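PDB 4R7F: uncharacterized protein from Parabacteroides merdae, which is of unknown function but has three immunoglobulin-like beta-sandwich domains, the first probably related to that of type 9 secretion system plug proteins. Local coordinates for residues D180-N189 / N372-M383. Residues are numbered along the deposited sequence; the frame is centred on the assembly and turned at random. Where two conformers were deposited one is given.
Sequences DLKIFVYQDN and NEYSIYVYYRPM
Two amide groups grip the hydroxyl of Tyr374: Gln187 NE2 donates to Tyr374 OH across the strand pair at 3.1 Å, with a bent N-H...O angle of 138°, while Gln161 OE1, on strand 160-168 of the facing sheet, is hydrogen-bonded to the same oxygen. Gln187 reaches this oxygen because its CG stands anti to the backbone N (chi1 -176°) and the chain runs on extended, laying CG against Tyr374 CE2 at 3.6 Å. Gln187 NE2 also bonds to Pro219 O, and Gln187 OE1 to Asn193. A leucine in place of Tyr374 would probably leave Gln187 NE2 and Gln161 OE1 without their shared partner and open a gap beside the Gln187 chain.

The pair illustrates how an immunoglobulin-like sandwich joins strands distant in sequence. Strands 181-187 and 373-380 run antiparallel, and their side chains alternate between two faces. Leu181, Ile183 and Val185 pack against strands 160-168 and 207-219 of the opposing sheet, and beside them lie Ile376 and Val378; Ile183 CD1 lies alongside Val378 CG2, 4.0 Å away.

Aromatic rings dominate the other face. Tyr186 turns its edge to the face of Tyr377 in an offset edge-to-face stack, planes at 88°, with Tyr186 CD2 3.6 Å from Tyr377 CE1. A water links Tyr186 OH to Tyr379 OH, and the latter also bonds to Asn115 of the N-terminal region. Just past strand 181-187, Asp188 holds Glu373 twice: Glu373 N donates to Asp188 OD1 (2.9 Å) and Asp188 N to Glu373 O. The side chain of Asn372 comes within about 4 Å of a bound magnesium ion, nearest atoms, probably the one that the neighbouring Gln371 helps to bind.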
# COMPACT_ATOMS: atom_id res chain seq x y z
N ASP A 180 2.82 -9.57 -30.53
CA ASP A 180 3.29 -8.16 -30.50
C ASP A 180 3.55 -7.59 -29.10
O ASP A 180 4.05 -6.47 -29.00
CB ASP A 180 2.27 -7.25 -31.16
CG ASP A 180 1.99 -7.61 -32.60
OD1 ASP A 180 2.74 -8.41 -33.23
OD2 ASP A 180 0.98 -7.08 -33.09
N LEU A 181 3.17 -8.30 -28.04
CA LEU A 181 3.47 -7.85 -26.66
C LEU A 181 4.67 -8.61 -26.12
O LEU A 181 4.82 -9.79 -26.41
CB LEU A 181 2.28 -8.11 -25.74
CG LEU A 181 0.99 -7.34 -26.06
CD1 LEU A 181 -0.00 -7.58 -24.94
CD2 LEU A 181 1.26 -5.85 -26.25
N LYS A 182 5.53 -7.93 -25.36
CA LYS A 182 6.55 -8.60 -24.58
C LYS A 182 6.33 -8.12 -23.14
O LYS A 182 6.32 -6.91 -22.89
CB LYS A 182 7.95 -8.19 -25.07
CG LYS A 182 8.16 -8.43 -26.55
CD LYS A 182 9.60 -8.15 -26.92
CE LYS A 182 9.84 -8.31 -28.41
NZ LYS A 182 10.23 -7.04 -29.04
N ILE A 183 6.22 -9.06 -22.21
CA ILE A 183 5.89 -8.76 -20.81
C ILE A 183 7.06 -9.15 -19.91
O ILE A 183 7.57 -10.25 -20.00
CB ILE A 183 4.69 -9.60 -20.34
CG1 ILE A 183 3.58 -9.64 -21.42
CG2 ILE A 183 4.20 -9.12 -18.97
CD1 ILE A 183 2.46 -8.67 -21.25
N PHE A 184 7.44 -8.26 -19.00
CA PHE A 184 8.41 -8.60 -17.96
C PHE A 184 7.78 -8.36 -16.62
O PHE A 184 7.13 -7.32 -16.41
CB PHE A 184 9.67 -7.75 -18.07
CG PHE A 184 10.55 -8.18 -19.20
CD1 PHE A 184 10.20 -7.89 -20.49
CD2 PHE A 184 11.66 -8.96 -18.98
CE1 PHE A 184 10.99 -8.31 -21.55
CE2 PHE A 184 12.46 -9.39 -20.03
CZ PHE A 184 12.11 -9.06 -21.32
N VAL A 185 7.97 -9.33 -15.72
CA VAL A 185 7.50 -9.25 -14.35
C VAL A 185 8.67 -9.36 -13.37
O VAL A 185 9.44 -10.30 -13.42
CB VAL A 185 6.43 -10.34 -14.10
CG1 VAL A 185 5.95 -10.28 -12.68
CG2 VAL A 185 5.26 -10.13 -15.06
N TYR A 186 8.79 -8.40 -12.47
CA TYR A 186 9.92 -8.35 -11.57
C TYR A 186 9.43 -8.40 -10.15
O TYR A 186 8.53 -7.64 -9.79
CB TYR A 186 10.71 -7.05 -11.78
CG TYR A 186 11.27 -6.88 -13.17
CD1 TYR A 186 12.50 -7.42 -13.51
CD2 TYR A 186 10.60 -6.16 -14.13
CE1 TYR A 186 13.05 -7.25 -14.78
CE2 TYR A 186 11.13 -6.00 -15.41
CZ TYR A 186 12.37 -6.55 -15.72
OH TYR A 186 12.92 -6.44 -16.99
N GLN A 187 10.03 -9.28 -9.36
CA GLN A 187 9.76 -9.35 -7.94
C GLN A 187 10.77 -8.49 -7.21
O GLN A 187 11.97 -8.60 -7.47
CB GLN A 187 9.90 -10.78 -7.44
CG GLN A 187 9.54 -11.03 -6.00
CD GLN A 187 9.86 -12.46 -5.55
OE1 GLN A 187 10.87 -13.01 -5.93
NE2 GLN A 187 9.00 -13.06 -4.74
N ASP A 188 10.28 -7.62 -6.32
CA ASP A 188 11.13 -6.76 -5.48
C ASP A 188 12.29 -6.13 -6.28
O ASP A 188 13.44 -6.11 -5.82
CB ASP A 188 11.64 -7.50 -4.23
CG ASP A 188 10.49 -8.06 -3.37
OD1 ASP A 188 9.42 -7.44 -3.36
OD2 ASP A 188 10.64 -9.13 -2.74
N ASN A 189 11.98 -5.65 -7.48
CA ASN A 189 12.95 -4.98 -8.33
C ASN A 189 14.22 -5.78 -8.67
O ASN A 189 15.29 -5.20 -8.87
CB ASN A 189 13.27 -3.60 -7.72
CG ASN A 189 12.16 -2.59 -8.04
OD1 ASN A 189 11.99 -2.19 -9.19
ND2 ASN A 189 11.40 -2.22 -7.04
N ASN A 372 5.51 -8.69 -0.66
CA ASN A 372 6.45 -8.43 -1.76
C ASN A 372 5.77 -7.54 -2.76
O ASN A 372 4.55 -7.37 -2.72
CB ASN A 372 6.83 -9.73 -2.46
CG ASN A 372 7.74 -10.59 -1.62
OD1 ASN A 372 8.79 -10.15 -1.13
ND2 ASN A 372 7.33 -11.81 -1.42
N GLU A 373 6.55 -6.95 -3.64
CA GLU A 373 5.97 -6.18 -4.74
C GLU A 373 6.35 -6.81 -6.07
O GLU A 373 7.38 -7.45 -6.18
CB GLU A 373 6.43 -4.74 -4.69
CG GLU A 373 7.90 -4.52 -5.01
CD GLU A 373 8.33 -3.13 -4.66
OE1 GLU A 373 8.37 -2.81 -3.45
OE2 GLU A 373 8.62 -2.36 -5.57
N TYR A 374 5.50 -6.61 -7.08
CA TYR A 374 5.72 -7.15 -8.40
C TYR A 374 5.41 -6.08 -9.40
O TYR A 374 4.32 -5.54 -9.37
CB TYR A 374 4.80 -8.34 -8.65
CG TYR A 374 5.06 -9.45 -7.70
CD1 TYR A 374 4.46 -9.47 -6.45
CD2 TYR A 374 5.95 -10.44 -8.00
CE1 TYR A 374 4.72 -10.49 -5.55
CE2 TYR A 374 6.19 -11.48 -7.11
CZ TYR A 374 5.60 -11.50 -5.88
OH TYR A 374 5.92 -12.52 -4.97
N SER A 375 6.35 -5.79 -10.27
CA SER A 375 6.14 -4.80 -11.31
C SER A 375 5.97 -5.52 -12.66
O SER A 375 6.78 -6.36 -13.03
CB SER A 375 7.30 -3.82 -11.36
OG SER A 375 7.61 -3.24 -10.10
N ILE A 376 4.90 -5.18 -13.37
CA ILE A 376 4.50 -5.79 -14.63
C ILE A 376 4.66 -4.73 -15.70
O ILE A 376 4.05 -3.67 -15.63
CB ILE A 376 3.05 -6.22 -14.57
CG1 ILE A 376 2.88 -7.21 -13.42
CG2 ILE A 376 2.59 -6.86 -15.89
CD1 ILE A 376 1.44 -7.36 -12.99
N TYR A 377 5.57 -4.98 -16.62
CA TYR A 377 5.92 -4.08 -17.71
C TYR A 377 5.41 -4.71 -18.99
O TYR A 377 5.75 -5.85 -19.30
CB TYR A 377 7.45 -3.96 -17.84
CG TYR A 377 8.15 -3.17 -16.75
CD1 TYR A 377 8.31 -3.69 -15.48
CD2 TYR A 377 8.66 -1.93 -17.01
CE1 TYR A 377 8.97 -2.96 -14.48
CE2 TYR A 377 9.32 -1.21 -16.05
CZ TYR A 377 9.47 -1.73 -14.78
OH TYR A 377 10.14 -0.98 -13.85
N VAL A 378 4.65 -3.93 -19.75
CA VAL A 378 4.04 -4.38 -20.96
C VAL A 378 4.63 -3.56 -22.12
O VAL A 378 4.35 -2.39 -22.22
CB VAL A 378 2.52 -4.17 -20.91
CG1 VAL A 378 1.89 -4.57 -22.24
CG2 VAL A 378 1.91 -4.96 -19.76
N TYR A 379 5.40 -4.21 -22.98
CA TYR A 379 6.05 -3.61 -24.12
C TYR A 379 5.33 -4.04 -25.40
O TYR A 379 4.79 -5.14 -25.48
CB TYR A 379 7.50 -4.09 -24.20
CG TYR A 379 8.33 -3.67 -23.04
CD1 TYR A 379 8.99 -2.46 -23.04
CD2 TYR A 379 8.41 -4.45 -21.92
CE1 TYR A 379 9.77 -2.08 -21.97
CE2 TYR A 379 9.15 -4.06 -20.84
CZ TYR A 379 9.85 -2.89 -20.86
OH TYR A 379 10.57 -2.50 -19.74
N TYR A 380 5.34 -3.17 -26.40
CA TYR A 380 4.49 -3.38 -27.58
C TYR A 380 5.33 -3.20 -28.79
O TYR A 380 5.98 -2.15 -28.93
CB TYR A 380 3.36 -2.36 -27.63
CG TYR A 380 2.56 -2.29 -28.93
CD1 TYR A 380 1.88 -3.40 -29.42
CD2 TYR A 380 2.37 -1.08 -29.60
CE1 TYR A 380 1.08 -3.32 -30.56
CE2 TYR A 380 1.58 -0.99 -30.76
CZ TYR A 380 0.94 -2.13 -31.24
OH TYR A 380 0.16 -2.12 -32.37
N ARG A 381 5.32 -4.22 -29.66
CA ARG A 381 6.03 -4.14 -30.93
C ARG A 381 5.39 -4.87 -32.09
O ARG A 381 5.65 -6.06 -32.33
CB ARG A 381 7.44 -4.60 -30.78
CG ARG A 381 8.24 -4.21 -31.99
CD ARG A 381 9.68 -4.21 -31.65
NE ARG A 381 10.46 -4.16 -32.86
CZ ARG A 381 11.78 -4.31 -32.87
NH1 ARG A 381 12.45 -4.49 -31.73
NH2 ARG A 381 12.41 -4.27 -34.02
N PRO A 382 4.55 -4.16 -32.85
CA PRO A 382 3.89 -4.78 -34.01
C PRO A 382 4.88 -4.95 -35.16
O PRO A 382 5.94 -4.32 -35.13
CB PRO A 382 2.82 -3.74 -34.37
CG PRO A 382 3.45 -2.42 -34.00
CD PRO A 382 4.35 -2.70 -32.80
N MSE A 383 4.55 -5.80 -36.14
CA MSE A 383 5.47 -6.05 -37.26
C MSE A 383 5.84 -4.73 -37.91
O MSE A 383 5.04 -3.80 -38.03
CB MSE A 383 4.96 -7.11 -38.25
CG MSE A 383 5.60 -8.49 -38.00
SE MSE A 383 7.54 -8.49 -38.39
CE MSE A 383 7.54 -7.77 -40.23
O HOH W 1 1.57 -6.80 -36.17
O HOH W 2 9.35 -5.03 -8.57
O HOH W 3 12.00 -5.11 -18.97
O HOH W 4 10.06 -2.13 -11.19